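Local coordinates for ribosomal protein s2-related protein (Deinococcus radiodurans, PDB 2JH3) that binds a [4Fe-4S] cluster, contains chelatase-like domains and may act as a sirohydrochlorin ferrochelatase, at residues E28-R33 / G37-D42; G117-M122 / L258-E263; G329-T334 / L368-P373; A130-P135 / G248-V253; G100-R103 / R108-R111. One frame throughout, in Å; residues are numbered along the deposited sequence.

Interaction 1: E28-R33 / G37-D42; sequences EALRGR and GHLPYD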
# COMPACT_ATOMS: atom_id res chain seq x y z
N GLU A 28 14.10 3.78 26.71
CA GLU A 28 13.58 2.67 27.47
C GLU A 28 14.40 2.43 28.77
O GLU A 28 13.82 2.19 29.80
CB GLU A 28 13.43 1.40 26.60
CG GLU A 28 12.76 0.25 27.45
CD GLU A 28 12.55 -1.07 26.73
OE1 GLU A 28 12.00 -2.00 27.39
OE2 GLU A 28 12.90 -1.19 25.54
N ALA A 29 15.74 2.53 28.72
CA ALA A 29 16.56 2.32 29.92
C ALA A 29 16.24 3.34 31.04
O ALA A 29 16.18 3.01 32.22
CB ALA A 29 18.04 2.41 29.55
N LEU A 30 16.05 4.58 30.62
CA LEU A 30 15.80 5.68 31.49
C LEU A 30 14.37 5.63 32.05
O LEU A 30 14.15 6.02 33.21
CB LEU A 30 16.06 6.99 30.72
CG LEU A 30 17.49 7.38 30.42
CD1 LEU A 30 17.59 8.74 29.73
CD2 LEU A 30 18.28 7.39 31.68
N ARG A 31 13.41 5.14 31.28
CA ARG A 31 12.06 4.92 31.86
C ARG A 31 12.05 3.85 32.94
O ARG A 31 11.29 3.96 33.88
CB ARG A 31 11.02 4.50 30.81
CG ARG A 31 10.71 5.51 29.80
CD ARG A 31 9.69 4.97 28.81
NE ARG A 31 9.70 5.87 27.67
CZ ARG A 31 9.98 5.52 26.42
NH1 ARG A 31 10.23 4.23 26.12
NH2 ARG A 31 10.05 6.43 25.48
N GLY A 32 12.82 2.79 32.73
CA GLY A 32 13.00 1.73 33.73
C GLY A 32 13.46 2.28 35.07
O GLY A 32 12.93 1.90 36.12
N ARG A 33 14.46 3.17 35.05
CA ARG A 33 15.01 3.85 36.25
C ARG A 33 13.98 4.77 36.93
O ARG A 33 13.99 4.90 38.17
CB ARG A 33 16.15 4.78 35.85
CG ARG A 33 17.52 4.24 35.62
CD ARG A 33 18.34 5.45 35.20
NE ARG A 33 19.78 5.31 35.12
CZ ARG A 33 20.40 4.54 34.24
NH1 ARG A 33 19.71 3.78 33.38
NH2 ARG A 33 21.73 4.50 34.22
N GLY A 37 12.34 4.80 40.93
CA GLY A 37 12.46 6.11 41.60
C GLY A 37 13.69 6.94 41.23
O GLY A 37 13.79 8.11 41.58
N HIS A 38 14.62 6.35 40.48
CA HIS A 38 15.91 6.95 40.26
C HIS A 38 15.93 7.72 38.94
O HIS A 38 16.80 7.45 38.08
CB HIS A 38 16.98 5.86 40.27
CG HIS A 38 16.86 4.89 41.42
ND1 HIS A 38 17.13 5.23 42.73
CD2 HIS A 38 16.49 3.58 41.44
CE1 HIS A 38 16.93 4.18 43.51
NE2 HIS A 38 16.54 3.16 42.75
N LEU A 39 14.98 8.65 38.75
CA LEU A 39 15.02 9.57 37.59
C LEU A 39 14.53 10.97 37.96
O LEU A 39 13.45 11.10 38.50
CB LEU A 39 14.19 9.04 36.40
CG LEU A 39 14.52 9.65 35.01
CD1 LEU A 39 15.81 9.08 34.48
CD2 LEU A 39 13.42 9.42 33.99
N PRO A 40 15.28 12.02 37.61
CA PRO A 40 14.82 13.40 37.76
C PRO A 40 13.80 13.91 36.71
O PRO A 40 13.67 15.15 36.52
CB PRO A 40 16.11 14.22 37.65
CG PRO A 40 17.07 13.36 37.00
CD PRO A 40 16.63 11.96 37.02
N TYR A 41 13.07 12.99 36.07
CA TYR A 41 12.10 13.33 35.00
C TYR A 41 10.91 12.47 35.22
O TYR A 41 11.06 11.31 35.61
CB TYR A 41 12.73 13.08 33.62
CG TYR A 41 13.82 14.07 33.38
CD1 TYR A 41 15.16 13.77 33.62
CD2 TYR A 41 13.49 15.36 33.00
CE1 TYR A 41 16.13 14.75 33.46
CE2 TYR A 41 14.44 16.30 32.80
CZ TYR A 41 15.73 16.02 33.08
OH TYR A 41 16.61 17.07 32.86
N ASP A 42 9.73 13.01 34.96
CA ASP A 42 8.48 12.24 35.14
C ASP A 42 7.98 11.47 33.92
O ASP A 42 7.03 10.68 34.05
CB ASP A 42 7.39 13.19 35.63
CG ASP A 42 7.84 13.90 36.90
OD1 ASP A 42 7.73 13.22 37.94
OD2 ASP A 42 8.42 15.01 36.80

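Interaction 2: G117-M122 / L258-E263; sequences GAHPGM and LALAAE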
# COMPACT_ATOMS: atom_id res chain seq x y z
N GLY A 117 27.01 13.68 21.48
CA GLY A 117 28.39 13.58 21.00
C GLY A 117 29.29 14.65 21.55
O GLY A 117 30.49 14.45 21.61
N ALA A 118 28.74 15.78 21.96
CA ALA A 118 29.55 16.88 22.57
C ALA A 118 29.92 16.72 24.06
O ALA A 118 30.80 17.42 24.58
CB ALA A 118 28.84 18.23 22.36
N HIS A 119 29.21 15.88 24.78
CA HIS A 119 29.44 15.77 26.21
C HIS A 119 30.74 14.97 26.56
O HIS A 119 31.01 13.89 25.99
CB HIS A 119 28.25 15.20 26.94
CG HIS A 119 28.33 15.37 28.43
ND1 HIS A 119 27.85 16.47 29.09
CD2 HIS A 119 28.83 14.55 29.39
CE1 HIS A 119 28.04 16.32 30.39
NE2 HIS A 119 28.65 15.16 30.59
N PRO A 120 31.54 15.53 27.50
CA PRO A 120 32.79 14.84 27.88
C PRO A 120 32.63 13.44 28.44
O PRO A 120 33.58 12.63 28.32
CB PRO A 120 33.46 15.80 28.86
CG PRO A 120 32.37 16.78 29.32
CD PRO A 120 31.40 16.86 28.14
N GLY A 121 31.46 13.13 28.99
CA GLY A 121 31.11 11.78 29.37
C GLY A 121 31.24 10.74 28.27
O GLY A 121 31.27 9.54 28.55
N MET A 122 31.25 11.16 27.02
CA MET A 122 31.33 10.21 25.92
C MET A 122 32.67 9.47 25.90
O MET A 122 32.74 8.37 25.45
CB MET A 122 31.04 10.91 24.57
CG MET A 122 29.49 11.06 24.20
SD MET A 122 28.52 9.52 24.38
CE MET A 122 29.46 8.50 23.19
N LEU A 258 21.79 11.79 30.80
CA LEU A 258 21.41 12.35 32.13
C LEU A 258 22.26 13.54 32.55
O LEU A 258 21.74 14.59 32.99
CB LEU A 258 21.41 11.27 33.19
CG LEU A 258 20.26 10.24 33.22
CD1 LEU A 258 20.41 9.28 34.39
CD2 LEU A 258 18.91 10.91 33.33
N ALA A 259 23.58 13.41 32.35
CA ALA A 259 24.52 14.48 32.65
C ALA A 259 24.29 15.67 31.78
O ALA A 259 24.32 16.80 32.26
CB ALA A 259 25.98 13.97 32.53
N LEU A 260 24.03 15.45 30.50
CA LEU A 260 23.66 16.54 29.60
C LEU A 260 22.37 17.24 29.97
O LEU A 260 22.27 18.45 29.93
CB LEU A 260 23.48 16.03 28.14
CG LEU A 260 24.47 16.43 27.09
CD1 LEU A 260 24.11 15.71 25.80
CD2 LEU A 260 24.67 17.92 26.88
N ALA A 261 21.34 16.47 30.27
CA ALA A 261 20.06 17.03 30.73
C ALA A 261 20.21 17.91 31.97
O ALA A 261 19.58 18.96 32.07
CB ALA A 261 19.03 15.87 31.00
N ALA A 262 21.08 17.50 32.89
CA ALA A 262 21.25 18.18 34.15
C ALA A 262 22.03 19.49 34.00
O ALA A 262 21.65 20.48 34.58
CB ALA A 262 21.93 17.27 35.11
N GLU A 263 23.12 19.48 33.24
CA GLU A 263 23.92 20.71 32.99
C GLU A 263 23.07 21.89 32.65
O GLU A 263 22.35 21.85 31.69
CB GLU A 263 24.89 20.51 31.82
CG GLU A 263 26.01 19.51 32.13
CD GLU A 263 27.07 19.46 31.02
OE1 GLU A 263 26.70 19.55 29.80
OE2 GLU A 263 28.27 19.34 31.41

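Interaction 3: G329-T334 / L368-P373; sequences GLRDLT and LELLYP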
# COMPACT_ATOMS: atom_id res chain seq x y z
N GLY A 329 7.24 -3.03 23.65
CA GLY A 329 6.93 -4.24 22.89
C GLY A 329 5.92 -4.05 21.77
O GLY A 329 6.05 -4.62 20.67
N LEU A 330 4.84 -3.37 22.11
CA LEU A 330 3.82 -2.98 21.13
C LEU A 330 4.41 -2.16 19.99
O LEU A 330 4.10 -2.43 18.83
CB LEU A 330 2.75 -2.16 21.82
CG LEU A 330 1.62 -1.52 21.00
CD1 LEU A 330 0.97 -2.56 20.14
CD2 LEU A 330 0.61 -0.90 21.89
N ARG A 331 5.22 -1.16 20.33
CA ARG A 331 5.97 -0.33 19.37
C ARG A 331 6.88 -1.15 18.40
O ARG A 331 6.77 -1.07 17.15
CB ARG A 331 6.73 0.78 20.13
CG ARG A 331 7.62 1.67 19.22
CD ARG A 331 9.11 1.24 19.30
NE ARG A 331 9.69 1.89 20.51
CZ ARG A 331 10.39 1.29 21.46
NH1 ARG A 331 10.75 0.03 21.42
NH2 ARG A 331 10.78 2.00 22.47
N ASP A 332 7.65 -2.07 18.98
CA ASP A 332 8.47 -2.98 18.17
C ASP A 332 7.60 -3.85 17.24
O ASP A 332 7.94 -4.06 16.10
CB ASP A 332 9.22 -3.96 19.08
CG ASP A 332 10.27 -3.32 19.97
OD1 ASP A 332 10.53 -2.12 19.88
OD2 ASP A 332 10.87 -4.07 20.78
N LEU A 333 6.50 -4.40 17.72
CA LEU A 333 5.72 -5.28 16.90
C LEU A 333 4.96 -4.57 15.74
O LEU A 333 4.60 -5.21 14.72
CB LEU A 333 4.73 -6.09 17.72
CG LEU A 333 4.91 -7.61 17.87
CD1 LEU A 333 6.39 -8.09 17.97
CD2 LEU A 333 4.06 -8.10 19.09
N THR A 334 4.75 -3.30 15.87
CA THR A 334 4.03 -2.49 14.88
C THR A 334 4.98 -1.59 14.05
O THR A 334 4.53 -0.76 13.23
CB THR A 334 2.97 -1.63 15.58
OG1 THR A 334 3.55 -0.80 16.59
CG2 THR A 334 1.89 -2.52 16.23
N LEU A 368 -0.16 4.05 23.42
CA LEU A 368 -0.84 4.71 22.32
C LEU A 368 -0.03 5.80 21.67
O LEU A 368 -0.12 5.96 20.47
CB LEU A 368 -2.20 5.28 22.80
CG LEU A 368 -3.58 4.61 22.59
CD1 LEU A 368 -3.63 3.33 21.74
CD2 LEU A 368 -4.36 4.43 23.79
N GLU A 369 0.79 6.52 22.45
CA GLU A 369 1.70 7.48 21.90
C GLU A 369 2.83 6.88 21.06
O GLU A 369 3.21 7.51 20.05
CB GLU A 369 2.32 8.36 22.98
CG GLU A 369 2.92 9.61 22.35
CD GLU A 369 1.83 10.63 22.05
OE1 GLU A 369 1.32 11.20 23.05
OE2 GLU A 369 1.45 10.85 20.87
N LEU A 370 3.39 5.74 21.44
CA LEU A 370 4.35 5.12 20.59
C LEU A 370 3.72 4.43 19.34
O LEU A 370 4.40 4.25 18.34
CB LEU A 370 5.21 4.13 21.40
CG LEU A 370 6.09 4.69 22.54
CD1 LEU A 370 6.78 3.60 23.32
CD2 LEU A 370 7.09 5.82 22.09
N LEU A 371 2.49 3.94 19.45
CA LEU A 371 1.81 3.21 18.40
C LEU A 371 1.34 4.15 17.29
O LEU A 371 1.54 3.94 16.09
CB LEU A 371 0.59 2.54 18.98
CG LEU A 371 -0.33 1.83 17.94
CD1 LEU A 371 0.30 0.71 17.27
CD2 LEU A 371 -1.55 1.30 18.66
N TYR A 372 0.71 5.24 17.73
CA TYR A 372 0.19 6.25 16.83
C TYR A 372 0.54 7.68 17.32
O TYR A 372 -0.31 8.41 17.80
CB TYR A 372 -1.35 6.13 16.70
CG TYR A 372 -1.97 5.06 15.79
CD1 TYR A 372 -1.64 4.97 14.44
CD2 TYR A 372 -2.95 4.20 16.28
CE1 TYR A 372 -2.23 4.07 13.62
CE2 TYR A 372 -3.56 3.25 15.45
CZ TYR A 372 -3.24 3.24 14.09
OH TYR A 372 -3.77 2.32 13.17
N PRO A 373 1.79 8.09 17.15
CA PRO A 373 2.27 9.41 17.61
C PRO A 373 1.43 10.58 17.16
O PRO A 373 1.12 10.68 15.99
CB PRO A 373 3.64 9.52 16.98
CG PRO A 373 4.03 8.20 16.78
CD PRO A 373 2.89 7.36 16.51

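Interaction 4: A130-P135 / G248-V253; sequences ARDTLP and GEHPAV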
# COMPACT_ATOMS: atom_id res chain seq x y z
N ALA A 130 35.28 -0.10 24.67
CA ALA A 130 36.59 -0.63 24.29
C ALA A 130 36.93 -1.83 25.20
O ALA A 130 37.26 -2.93 24.73
CB ALA A 130 37.65 0.44 24.40
N ARG A 131 36.79 -1.61 26.52
CA ARG A 131 37.14 -2.64 27.50
C ARG A 131 36.28 -3.84 27.34
O ARG A 131 36.76 -4.96 27.43
CB ARG A 131 37.04 -2.09 28.91
CG ARG A 131 38.09 -1.06 29.21
CD ARG A 131 38.09 -0.63 30.67
NE ARG A 131 36.78 -0.13 31.11
CZ ARG A 131 36.45 1.15 31.36
NH1 ARG A 131 37.33 2.14 31.24
NH2 ARG A 131 35.20 1.43 31.75
N ASP A 132 35.00 -3.62 27.06
CA ASP A 132 34.07 -4.73 26.91
C ASP A 132 34.37 -5.55 25.67
O ASP A 132 34.01 -6.72 25.58
CB ASP A 132 32.62 -4.23 26.83
CG ASP A 132 32.12 -3.58 28.13
OD1 ASP A 132 32.88 -3.57 29.14
OD2 ASP A 132 30.95 -3.07 28.12
N THR A 133 35.01 -4.92 24.70
CA THR A 133 35.29 -5.55 23.41
C THR A 133 36.54 -6.48 23.47
O THR A 133 36.60 -7.47 22.75
CB THR A 133 35.37 -4.45 22.29
OG1 THR A 133 34.08 -3.82 22.14
CG2 THR A 133 35.81 -5.02 20.98
N LEU A 134 37.49 -6.18 24.35
CA LEU A 134 38.69 -7.02 24.54
C LEU A 134 38.41 -8.43 25.08
O LEU A 134 37.42 -8.63 25.82
CB LEU A 134 39.65 -6.35 25.51
CG LEU A 134 40.02 -4.93 25.16
CD1 LEU A 134 40.94 -4.38 26.22
CD2 LEU A 134 40.68 -4.85 23.77
N PRO A 135 39.27 -9.42 24.72
CA PRO A 135 39.14 -10.77 25.28
C PRO A 135 39.34 -10.56 26.75
O PRO A 135 40.30 -9.86 27.13
CB PRO A 135 40.30 -11.55 24.65
CG PRO A 135 40.67 -10.76 23.45
CD PRO A 135 40.44 -9.34 23.83
N GLY A 248 27.04 4.05 20.51
CA GLY A 248 25.66 4.48 20.74
C GLY A 248 24.82 3.37 21.32
O GLY A 248 23.78 3.64 21.87
N GLU A 249 25.26 2.12 21.19
CA GLU A 249 24.46 1.02 21.67
C GLU A 249 24.90 0.56 23.08
O GLU A 249 24.30 -0.35 23.66
CB GLU A 249 24.51 -0.14 20.66
CG GLU A 249 24.51 0.24 19.12
CD GLU A 249 23.14 0.59 18.52
OE1 GLU A 249 22.34 1.25 19.22
OE2 GLU A 249 22.87 0.23 17.33
N HIS A 250 25.88 1.21 23.67
CA HIS A 250 26.39 0.83 24.96
C HIS A 250 25.53 1.40 26.15
O HIS A 250 25.18 2.56 26.15
CB HIS A 250 27.84 1.29 25.08
CG HIS A 250 28.61 0.59 26.16
ND1 HIS A 250 28.77 1.12 27.43
CD2 HIS A 250 29.26 -0.60 26.16
CE1 HIS A 250 29.45 0.27 28.17
NE2 HIS A 250 29.76 -0.79 27.43
N PRO A 251 25.28 0.61 27.20
CA PRO A 251 24.39 1.15 28.26
C PRO A 251 24.93 2.40 28.92
O PRO A 251 24.18 3.14 29.56
CB PRO A 251 24.28 0.02 29.27
CG PRO A 251 24.83 -1.24 28.53
CD PRO A 251 25.79 -0.73 27.53
N ALA A 252 26.22 2.64 28.78
CA ALA A 252 26.84 3.79 29.42
C ALA A 252 26.36 5.09 28.83
O ALA A 252 26.49 6.12 29.46
CB ALA A 252 28.35 3.69 29.30
N VAL A 253 25.77 5.07 27.63
CA VAL A 253 25.31 6.35 27.04
C VAL A 253 24.16 6.97 27.81
O VAL A 253 24.02 8.18 27.78
CB VAL A 253 24.98 6.26 25.52
CG1 VAL A 253 26.27 6.07 24.71
CG2 VAL A 253 24.10 5.11 25.21

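Interaction 5: G100-R103 / R108-R111; sequences GVVR and RRVR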
# COMPACT_ATOMS: atom_id res chain seq x y z
N GLY A 100 22.49 24.81 27.24
CA GLY A 100 21.35 24.81 26.32
C GLY A 100 20.81 26.15 25.91
O GLY A 100 21.31 27.17 26.29
N VAL A 101 19.85 26.09 25.01
CA VAL A 101 19.04 27.19 24.51
C VAL A 101 17.65 27.04 25.15
O VAL A 101 17.03 25.98 25.08
CB VAL A 101 18.87 27.06 23.01
CG1 VAL A 101 17.87 28.09 22.48
CG2 VAL A 101 20.19 27.27 22.33
N VAL A 102 17.20 28.11 25.80
CA VAL A 102 15.95 28.11 26.52
C VAL A 102 14.93 28.97 25.76
O VAL A 102 15.27 30.07 25.30
CB VAL A 102 16.16 28.64 27.97
CG1 VAL A 102 14.82 28.89 28.64
CG2 VAL A 102 16.95 27.66 28.78
N ARG A 103 13.70 28.45 25.58
CA ARG A 103 12.64 29.15 24.88
C ARG A 103 11.29 28.89 25.60
O ARG A 103 11.08 27.86 26.23
CB ARG A 103 12.46 28.70 23.42
CG ARG A 103 13.65 28.95 22.48
CD ARG A 103 13.77 30.40 22.04
NE ARG A 103 14.94 30.67 21.18
CZ ARG A 103 16.12 31.07 21.61
NH1 ARG A 103 16.36 31.28 22.90
NH2 ARG A 103 17.08 31.30 20.74
N ARG A 108 5.00 25.82 27.20
CA ARG A 108 6.14 25.13 27.77
C ARG A 108 7.44 25.93 27.77
O ARG A 108 7.71 26.71 26.83
CB ARG A 108 6.36 23.83 27.00
CG ARG A 108 5.10 23.00 26.89
CD ARG A 108 5.40 21.66 26.32
NE ARG A 108 4.25 20.74 26.29
CZ ARG A 108 3.27 20.77 25.39
NH1 ARG A 108 3.25 21.74 24.49
NH2 ARG A 108 2.29 19.86 25.42
N ARG A 109 8.21 25.75 28.84
CA ARG A 109 9.61 26.08 28.86
C ARG A 109 10.43 24.90 28.35
O ARG A 109 10.44 23.84 28.94
CB ARG A 109 10.04 26.37 30.26
CG ARG A 109 11.39 26.98 30.35
CD ARG A 109 11.84 26.87 31.78
NE ARG A 109 13.12 27.54 32.02
CZ ARG A 109 14.31 26.93 32.07
NH1 ARG A 109 14.42 25.62 31.87
NH2 ARG A 109 15.40 27.67 32.34
N VAL A 110 11.11 25.12 27.25
CA VAL A 110 11.91 24.12 26.58
C VAL A 110 13.37 24.54 26.67
O VAL A 110 13.71 25.67 26.28
CB VAL A 110 11.53 24.08 25.07
CG1 VAL A 110 12.22 22.93 24.37
CG2 VAL A 110 10.01 24.01 24.91
N ARG A 111 14.19 23.61 27.10
CA ARG A 111 15.67 23.72 27.04
C ARG A 111 16.21 22.65 26.07
O ARG A 111 16.02 21.46 26.27
CB ARG A 111 16.25 23.52 28.43
CG ARG A 111 17.69 23.83 28.56
CD ARG A 111 18.09 23.87 30.07
NE ARG A 111 19.22 22.98 30.23
CZ ARG A 111 19.20 21.80 30.84
NH1 ARG A 111 18.11 21.33 31.44
NH2 ARG A 111 20.32 21.11 30.84

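Interaction 1: E28-R33 / G37-D42
The contact between R33 and the G37-H38 pair belongs to the C-terminal end of helix 18-35, where the chain turns out of the helix and heads for strand 43-48. G37 is the first residue to leave helical geometry, and its positive phi (78°) swings the next peptide back over the helix end. The amide of H38 then reaches the carbonyl five residues earlier: H38 N to R33 O is 2.8 Å, with a bent N-H...O angle of 133°, and the donor lies somewhat off the carbonyl plane. The return leg runs beside the R33 side chain, whose CB comes within 3.5 Å of H38 O, while the extended chain carries on past it.

One residue further on, L39 turns its side chain in toward the helix. With CG anti to the backbone N (chi1 -161°), its isobutyl fork is set against the last turn but one, CD2 lying 3.6 Å from L30 O. CD1 of L39 meets CD2 of L30 at 4.1 Å, the two leucines crossing at about a right angle. Both also pack on L258 of helix 253-262.

The joint thus works by two means, one bent backbone bond on the solvent side and a leucine pair on the inner side. The charge of R33 takes no part in either, since its guanidinium turns to a salt bridge with E255.

Interaction 2: G117-M122 / L258-E263
H119 and E263 reach for each other from opposite directions, and their torsions explain how. The histidine has CG opposite the backbone N (chi1 -166°), which projects the imidazole straight at helix 253-262. E263, with CG beside its own N and the chain extended beyond, runs out from the end of that helix to bring its carboxylate to the ring's edge. What results is loose: H119 ND1 to E263 OE1 is 3.4 Å with an angle of only 127° at the hydrogen, a weak hydrogen bond. The other oxygen lies closer to carbon, E263 OE2 standing 3.2 Å from H119 CE1, and the carboxylate is turned 59° from the ring plane.

The rest of the imidazole is wedged between its own loop and the helix. L260 N lies over one face, while P120 CD sits on the opposite one, 3.4 Å above the plane. The CB of A259 touches H119 NE2 at 3.5 Å, and L260 CG approaches H119 ND1 at 3.9 Å.

H119 also opens a type I turn, closed by M122 N to H119 O at 2.9 Å, through which the chain enters helix 122-133. This is where the two chelatase-like halves interlock: helix 253-262, the later in sequence, lies on the first half's sheet through L260 on V70 and A261 on T68, whereas helix 122-133 goes off to the second half's sheet. Beyond the ring, M122 packs on V253 and V256, and H119 O receives a weak hydrogen bond from H160 NE2.

Interaction 3: G329-T334 / L368-P373
Two helix ends lie side by side here, with the CA atoms of R331 and L371 only 5.5 Å apart. Helix 327-333 stops at T334 and helix 361-371 at Y372, each the first residue to leave helical geometry. R331 CB rests on L370 CB at 3.9 Å. From there the arginine chain bends twice and carries its guanidinium to its neighbour, R331 NH1 meeting D332 OD1 at 2.7 Å in a salt bridge on the syn side of the carboxylate.

Beside this, the L371 methyl CD1 fits against T334, 3.6 Å from OG1 and 3.7 Å from CG2 of that threonine, and L330 CD1 touches the same methyl at 4.4 Å. A chi1 of 57° folds T334 OG1 back over its helix, where it donates to L330 O at 2.8 Å. The same buried hydroxyl also bonds R346 NH2.

R346 in fact ties both helix ends together, giving hydrogen bonds to R331 O and L371 O as well. In this stabilising domain the pair sits on the mixed sheet: L330 packs on W355 and A357 of strand 355-359, L371 on V297 of strand 297-302, while L368 leans on helix 275-290.

Interaction 4: A130-P135 / G248-V253
D132 and H250 meet through a single pair of atoms, tying the end of helix 122-133 to the surface loop between strand 241-243 and helix 253-262. The imidazole stands out from its loop because CG lies opposite the backbone N (chi1 -162°), and this sends NE2 toward the helix. D132 has CG turned to the side of its own N; the two side chains cross at about a right angle, while the carboxylate and ring planes are only moderately inclined. H250 NE2 to D132 OD2 is 2.7 Å and nearly straight, 171° at the hydrogen. From the histidine's side the oxygen lies in the ring plane; from the aspartate's side the N-H arrives well above the carboxylate plane.

H250 ND1 looks back at its own chain and accepts from A252 N at 3.3 Å, a capping bond ahead of helix 253-262. P251 CD lies over one ring face, and the ring also packs on A128 and Q129.

With ND1 accepting and NE2 donating, both nitrogens are engaged, which helps hold the ring's rotation. The nearby carboxylate could favour a charged imidazole, but the long capping bond is consistent with a neutral ring protonated on NE2.

Interaction 5: G100-R103 / R108-R111
R103 and V110 face each other as an antiparallel hydrogen-bonded pair, and each satisfies the other's backbone. R103 N donates to V110 O at 2.9 Å, and V110 N returns a nearly straight bond to R103 O, also 2.9 Å. Both donors come in almost in line with the carbonyl they meet. Each of these oxygens takes a CA-H contact as well: V102 CA is 3.3 Å from V110 O, and R109 CA is 3.5 Å from R103 O. V101 O receives another, from R111 CA at 3.3 Å.

Together the strands make a beta hairpin at one margin of the first chelatase-like sheet. Strand 101-105 is the outermost strand of that sheet within the chain, while strand 108-112 has a second partner in strand 66-71, to which R109 and R111 are backbone hydrogen-bonded through V67 and V69. V102 and R111 form the neighbouring non-hydrogen-bonded pair.

The arginines find carbonyls. R103 curls back so that its NH1 meets V102 O at 2.9 Å, the donor standing above the carbonyl plane, and its NH2 goes to G91 O. R111 NE bonds G99 O and its NH2 probably A261 O, while R108 NH2 reaches V62 O. R109 behaves differently: its chain is extended, and V102 CG1 lies 3.7 Å above the R109 guanidinium plane, displaced toward its rim. The CG of R111 touches CG2 of V102 at 3.9 Å.

In the fold
Only interaction 3 is fully buried, joining two helix ends in the stabilising domain; interactions 1 and 4 lie at the surface, and 2 and 5 are partly buried. Helix 253-262 draws four of them together: it adjoins interactions 1 and 5 along its length and contributes to interactions 4 and 2 at its beginning and its end. Interactions 2 and 4 also share helix 122-133, again one at each end. Chemistry follows place: the buried contact is mostly aliphatic, the hairpin relies on backbone bonds, and the two histidine-carboxylate meetings differ, weak and bent in 2, short and straight in 4.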